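Local coordinates for protein monalysin (Pseudomonas entomophila, PDB 4MKO) that forms pores in host cell membranes as an aerolysin-like beta-barrel toxin with cytolytic and haemolytic activity, and contributes to intestinal damage in Drosophila, at residues 14-17 against 18-22; 197-200 against 201-205. All blocks are in the same frame, centred on the assembly; numbering follows the deposited sequence.

Contact 1: 14-17 against 18-22; sequences FAID and GYLLD
Leu21 N meets Asp17 O at 2.8 Å, the shortest of four successive backbone bonds. Stepping back one residue at a time come Leu20 N to Ile16 O at 3.0 Å, Tyr19 N to Ala15 O, and Gly18 N to Phe14 O. Apolar carbons press on two of these oxygens: Leu21 CG lies 3.2 Å from Asp17 O, and Leu20 CG sits 3.5 Å from Ile16 O. Leu20 carries CG anti to its own carbonyl carbon (chi1 -63°), which turns CD1 back alongside the preceding turn, 4.1 Å from Ile16 CG2. The two side chains run side by side and point the same way, a light apolar touch on one flank of the helix. Tyr19 behaves differently. Its CB stays 3.4 Å from Ile16 O while the ring, with CG anti to the backbone N (chi1 174°), leads off to the body of the protein, where the hydroxyl is hydrogen-bonded to Gly29 N and a bound mercury ion lies about 4 Å from the Tyr19 side chain. The carboxylate of Asp17 makes a salt bridge with Lys186 of strand 173-191 through OD1. This is the consecutive i to i+4 bonding of an alpha-helix, here the helix of a beta-alpha-beta unit between strands 9-10 and 29-43.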
ATOM      1  N   PHE A  14       9.082  10.071   8.054  1.00  7.66           N
ATOM      2  CA  PHE A  14       9.003  10.934   9.258  1.00  7.32           C
ATOM      3  C   PHE A  14       7.577  11.479   9.416  1.00  9.28           C
ATOM      4  O   PHE A  14       7.044  11.437  10.528  1.00  8.09           O
ATOM      5  CB  PHE A  14      10.027  12.080   9.224  1.00  9.32           C
ATOM      6  CG  PHE A  14      11.424  11.611   9.576  1.00 10.61           C
ATOM      7  CD1 PHE A  14      11.757  11.290  10.887  1.00 13.59           C
ATOM      8  CD2 PHE A  14      12.410  11.529   8.603  1.00 11.42           C
ATOM      9  CE1 PHE A  14      13.047  10.847  11.209  1.00 14.58           C
ATOM     10  CE2 PHE A  14      13.697  11.088   8.927  1.00 13.64           C
ATOM     11  CZ  PHE A  14      14.012  10.773  10.233  1.00 11.59           C
ATOM     12  N   ALA A  15       6.940  11.897   8.290  1.00  7.07           N
ATOM     13  CA  ALA A  15       5.555  12.405   8.304  1.00  7.93           C
ATOM     14  C   ALA A  15       4.524  11.317   8.643  1.00 11.63           C
ATOM     15  O   ALA A  15       3.623  11.578   9.443  1.00 10.11           O
ATOM     16  CB  ALA A  15       5.215  13.112   6.998  1.00  8.84           C
ATOM     17  N   ILE A  16       4.674  10.090   8.103  1.00  8.86           N
ATOM     18  CA  ILE A  16       3.776   8.971   8.440  1.00  9.11           C
ATOM     19  C   ILE A  16       3.906   8.628   9.938  1.00 11.30           C
ATOM     20  O   ILE A  16       2.901   8.360  10.597  1.00 11.12           O
ATOM     21  CB  ILE A  16       3.966   7.736   7.511  1.00 11.99           C
ATOM     22  CG1 ILE A  16       3.637   8.113   6.049  1.00 12.25           C
ATOM     23  CG2 ILE A  16       3.152   6.497   8.008  1.00 12.74           C
ATOM     24  CD1 ILE A  16       4.238   7.198   4.971  1.00 20.22           C
ATOM     25  N   ASP A  17       5.145   8.643  10.464  1.00  7.36           N
ATOM     26  CA  ASP A  17       5.386   8.422  11.892  1.00  6.58           C
ATOM     27  C   ASP A  17       4.701   9.517  12.708  1.00 10.27           C
ATOM     28  O   ASP A  17       4.113   9.205  13.724  1.00  9.74           O
ATOM     29  CB  ASP A  17       6.880   8.441  12.194  1.00  7.40           C
ATOM     30  CG  ASP A  17       7.535   7.091  12.074  1.00 17.10           C
ATOM     31  OD1 ASP A  17       6.806   6.085  12.026  1.00 20.56           O
ATOM     32  OD2 ASP A  17       8.778   7.038  12.109  1.00 14.90           O
ATOM     33  N   GLY A  18       4.754  10.760  12.238  1.00  8.74           N
ATOM     34  CA  GLY A  18       4.097  11.884  12.913  1.00  9.26           C
ATOM     35  C   GLY A  18       2.606  11.615  13.049  1.00 12.90           C
ATOM     36  O   GLY A  18       2.019  11.771  14.124  1.00 12.50           O
ATOM     37  N   TYR A  19       2.005  11.118  11.965  1.00  9.04           N
ATOM     38  CA  TYR A  19       0.587  10.756  11.929  1.00  9.21           C
ATOM     39  C   TYR A  19       0.273   9.631  12.929  1.00 11.22           C
ATOM     40  O   TYR A  19      -0.664   9.751  13.731  1.00  9.03           O
ATOM     41  CB  TYR A  19       0.211  10.355  10.483  1.00 11.16           C
ATOM     42  CG  TYR A  19      -1.191   9.813  10.325  1.00 13.01           C
ATOM     43  CD1 TYR A  19      -2.293  10.660  10.340  1.00 15.47           C
ATOM     44  CD2 TYR A  19      -1.417   8.450  10.153  1.00 14.44           C
ATOM     45  CE1 TYR A  19      -3.587  10.168  10.167  1.00 15.78           C
ATOM     46  CE2 TYR A  19      -2.707   7.941  10.024  1.00 15.97           C
ATOM     47  CZ  TYR A  19      -3.788   8.803  10.030  1.00 22.62           C
ATOM     48  OH  TYR A  19      -5.057   8.291   9.917  1.00 24.25           O
ATOM     49  N   LEU A  20       1.066   8.549  12.903  1.00  8.98           N
ATOM     50  CA  LEU A  20       0.811   7.402  13.770  1.00  8.35           C
ATOM     51  C   LEU A  20       1.144   7.632  15.231  1.00 11.21           C
ATOM     52  O   LEU A  20       0.560   6.947  16.077  1.00 11.08           O
ATOM     53  CB  LEU A  20       1.526   6.142  13.269  1.00  8.20           C
ATOM     54  CG  LEU A  20       1.097   5.593  11.894  1.00 10.92           C
ATOM     55  CD1 LEU A  20       2.039   4.485  11.457  1.00 11.23           C
ATOM     56  CD2 LEU A  20      -0.339   5.072  11.934  1.00 11.84           C
ATOM     57  N   LEU A  21       2.089   8.561  15.528  1.00  7.35           N
ATOM     58  CA  LEU A  21       2.524   8.839  16.912  1.00  7.36           C
ATOM     59  C   LEU A  21       1.658   9.882  17.592  1.00 13.26           C
ATOM     60  O   LEU A  21       1.879  10.203  18.767  1.00 12.43           O
ATOM     61  CB  LEU A  21       3.995   9.223  16.982  1.00  6.70           C
ATOM     62  CG  LEU A  21       4.999   8.100  16.633  1.00 10.44           C
ATOM     63  CD1 LEU A  21       6.363   8.665  16.474  1.00 10.77           C
ATOM     64  CD2 LEU A  21       4.969   6.985  17.662  1.00 11.14           C
ATOM     65  N   ASP A  22       0.642  10.368  16.862  1.00 10.35           N
ATOM     66  CA  ASP A  22      -0.339  11.302  17.390  1.00  9.32           C
ATOM     67  C   ASP A  22      -1.501  10.441  17.884  1.00 13.54           C
ATOM     68  O   ASP A  22      -2.337   9.981  17.090  1.00 13.14           O
ATOM     69  CB  ASP A  22      -0.778  12.305  16.307  1.00 10.19           C
ATOM     70  CG  ASP A  22      -2.001  13.131  16.682  1.00 13.04           C
ATOM     71  OD1 ASP A  22      -2.290  13.247  17.886  1.00 11.57           O
ATOM     72  OD2 ASP A  22      -2.658  13.650  15.775  1.00 15.93           O
TER

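Contact 2: 197-200 against 201-205; sequences TPLD and WDTVQ
With chi1 at 60°, Asp200, the N-cap residue of helix 201-211, holds its carboxylate between its own backbone N and carbonyl carbon, swinging OD1 forward over the first turn of the helix; Thr203 answers with OG1 anti to its carbonyl carbon (chi1 -57°), turned back to the same oxygen. OD1 is thus gripped twice by one residue. Thr203 N makes the capping bond to it at 3.0 Å, almost in line with the C-O bond, whereas the hydroxyl donates at 2.8 Å from above the carboxylate plane, 39° out of it. Thr203 OG1 also accepts from a water, which makes a second, weak bond to Pro198 O. Val204 N closes the first helical turn on Asp200 O. Leu199 packs against this turn, its CB 3.9 Å from Val204 CG2 and its CD2 4.1 Å from Thr203 CG2. Leu199, Val204 and Trp201 pack on Tyr58 of strand 46-67. At the next residue, Gln205 folds its amide back so that NE2 donates to Trp201 O at 3.2 Å from above the carbonyl plane, while its own backbone N comes to that oxygen from the opposite face. The same NE2 stands 3.0 Å above the plane of the Trp201 indole, toward its rim, and Trp201 NE1 bonds Ser90. As N-cap, Asp200 would probably be favoured as the anion by the helix N terminus and its two donors.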
ATOM      1  N   THR A 197     -12.649   0.536  13.484  1.00 20.90           N
ATOM      2  CA  THR A 197     -12.589  -0.527  12.487  1.00 20.23           C
ATOM      3  C   THR A 197     -11.579  -0.147  11.398  1.00 21.20           C
ATOM      4  O   THR A 197     -11.685   0.944  10.824  1.00 19.34           O
ATOM      5  CB  THR A 197     -13.980  -0.891  11.970  1.00 28.12           C
ATOM      6  OG1 THR A 197     -14.788  -1.210  13.107  1.00 28.03           O
ATOM      7  CG2 THR A 197     -13.952  -2.093  11.017  1.00 26.63           C
ATOM      8  N   PRO A 198     -10.543  -0.980  11.171  1.00 16.57           N
ATOM      9  CA  PRO A 198      -9.548  -0.609  10.160  1.00 15.88           C
ATOM     10  C   PRO A 198     -10.094  -0.724   8.747  1.00 15.40           C
ATOM     11  O   PRO A 198     -11.102  -1.384   8.479  1.00 14.45           O
ATOM     12  CB  PRO A 198      -8.401  -1.603  10.401  1.00 17.95           C
ATOM     13  CG  PRO A 198      -9.081  -2.818  10.944  1.00 22.42           C
ATOM     14  CD  PRO A 198     -10.223  -2.290  11.789  1.00 18.33           C
ATOM     15  N   LEU A 199      -9.421  -0.039   7.847  1.00 11.30           N
ATOM     16  CA  LEU A 199      -9.728  -0.124   6.434  1.00 10.57           C
ATOM     17  C   LEU A 199      -9.231  -1.479   5.940  1.00 14.61           C
ATOM     18  O   LEU A 199      -8.315  -2.059   6.535  1.00 14.36           O
ATOM     19  CB  LEU A 199      -8.984   0.994   5.687  1.00 10.26           C
ATOM     20  CG  LEU A 199      -9.395   2.432   6.042  1.00 13.39           C
ATOM     21  CD1 LEU A 199      -8.432   3.437   5.439  1.00 13.26           C
ATOM     22  CD2 LEU A 199     -10.824   2.729   5.581  1.00 13.59           C
ATOM     23  N   ASP A 200      -9.842  -1.991   4.866  1.00 11.26           N
ATOM     24  CA  ASP A 200      -9.408  -3.222   4.231  1.00 10.67           C
ATOM     25  C   ASP A 200      -9.106  -2.932   2.751  1.00 12.37           C
ATOM     26  O   ASP A 200      -9.375  -1.830   2.264  1.00 10.19           O
ATOM     27  CB  ASP A 200     -10.412  -4.372   4.431  1.00 12.49           C
ATOM     28  CG  ASP A 200     -11.808  -4.141   3.889  1.00 19.64           C
ATOM     29  OD1 ASP A 200     -11.950  -3.387   2.897  1.00 18.21           O
ATOM     30  OD2 ASP A 200     -12.757  -4.754   4.422  1.00 27.78           O
ATOM     31  N   TRP A 201      -8.529  -3.910   2.053  1.00  9.68           N
ATOM     32  CA  TRP A 201      -8.092  -3.746   0.676  1.00  7.84           C
ATOM     33  C   TRP A 201      -9.219  -3.389  -0.301  1.00  9.75           C
ATOM     34  O   TRP A 201      -9.017  -2.534  -1.157  1.00  7.76           O
ATOM     35  CB  TRP A 201      -7.326  -4.989   0.238  1.00  6.68           C
ATOM     36  CG  TRP A 201      -6.686  -4.904  -1.113  1.00  6.51           C
ATOM     37  CD1 TRP A 201      -6.708  -5.864  -2.078  1.00  8.74           C
ATOM     38  CD2 TRP A 201      -5.898  -3.821  -1.636  1.00  5.30           C
ATOM     39  NE1 TRP A 201      -5.971  -5.457  -3.168  1.00  8.01           N
ATOM     40  CE2 TRP A 201      -5.438  -4.219  -2.912  1.00  8.35           C
ATOM     41  CE3 TRP A 201      -5.469  -2.577  -1.114  1.00  6.07           C
ATOM     42  CZ2 TRP A 201      -4.652  -3.395  -3.716  1.00  6.71           C
ATOM     43  CZ3 TRP A 201      -4.667  -1.766  -1.905  1.00  6.95           C
ATOM     44  CH2 TRP A 201      -4.306  -2.157  -3.210  1.00  7.54           C
ATOM     45  N   ASP A 202     -10.391  -4.039  -0.178  1.00  9.58           N
ATOM     46  CA  ASP A 202     -11.564  -3.766  -1.024  1.00  9.62           C
ATOM     47  C   ASP A 202     -11.992  -2.300  -0.884  1.00 10.67           C
ATOM     48  O   ASP A 202     -12.149  -1.602  -1.898  1.00  9.80           O
ATOM     49  CB  ASP A 202     -12.715  -4.724  -0.657  1.00 12.18           C
ATOM     50  CG  ASP A 202     -13.865  -4.680  -1.637  1.00 29.91           C
ATOM     51  OD1 ASP A 202     -14.792  -3.859  -1.431  1.00 32.59           O
ATOM     52  OD2 ASP A 202     -13.839  -5.459  -2.613  1.00 36.07           O
ATOM     53  N   THR A 203     -12.118  -1.816   0.367  1.00  7.50           N
ATOM     54  CA  THR A 203     -12.510  -0.443   0.687  1.00  7.08           C
ATOM     55  C   THR A 203     -11.490   0.563   0.131  1.00  8.72           C
ATOM     56  O   THR A 203     -11.884   1.560  -0.478  1.00  7.63           O
ATOM     57  CB  THR A 203     -12.741  -0.270   2.197  1.00 14.23           C
ATOM     58  OG1 THR A 203     -13.732  -1.208   2.611  1.00 16.43           O
ATOM     59  CG2 THR A 203     -13.186   1.153   2.572  1.00 12.71           C
ATOM     60  N   VAL A 204     -10.188   0.316   0.361  1.00  5.46           N
ATOM     61  CA  VAL A 204      -9.130   1.213  -0.116  1.00  4.51           C
ATOM     62  C   VAL A 204      -9.158   1.333  -1.639  1.00  7.65           C
ATOM     63  O   VAL A 204      -9.063   2.443  -2.138  1.00  6.93           O
ATOM     64  CB  VAL A 204      -7.728   0.829   0.452  1.00  7.98           C
ATOM     65  CG1 VAL A 204      -6.599   1.626  -0.213  1.00  7.78           C
ATOM     66  CG2 VAL A 204      -7.697   1.054   1.966  1.00  7.77           C
ATOM     67  N   GLN A 205      -9.255   0.208  -2.380  1.00  5.89           N
ATOM     68  CA  GLN A 205      -9.277   0.270  -3.851  1.00  5.45           C
ATOM     69  C   GLN A 205     -10.504   0.997  -4.351  1.00  9.36           C
ATOM     70  O   GLN A 205     -10.363   1.840  -5.236  1.00  9.43           O
ATOM     71  CB  GLN A 205      -9.241  -1.121  -4.477  1.00  6.77           C
ATOM     72  CG  GLN A 205      -7.911  -1.835  -4.299  1.00  6.73           C
ATOM     73  CD  GLN A 205      -8.083  -3.252  -4.773  1.00 11.67           C
ATOM     74  OE1 GLN A 205      -7.726  -3.596  -5.906  1.00  8.98           O
ATOM     75  NE2 GLN A 205      -8.642  -4.091  -3.906  1.00  8.98           N
TER
HETATM   76  O   HOH W   1     -12.988  -0.890   5.690  1.00 28.46           O

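In the fold
From the N terminus, the chain first makes contact 1 within helix 12-20, which follows the short strand 9-10 and leads through a loop into the long strand 29-43. Contact 2 comes much later, where the loop after strand 173-191 turns into helix 201-211. The two are in series, neither nesting nor crossing, and each closes only a local turn. The centres of contact 1 and contact 2 lie about 20 Å apart, and the two do not touch. The region after helix 12-20 lies between them: Tyr19 bonds Gly29, while Gln28 bonds Thr197 and touches Leu199. Contact 1 is also tied to strand 173-191 through Lys186, and contact 2 rests on strands 46-67 and 136-151 of the same mixed sheet.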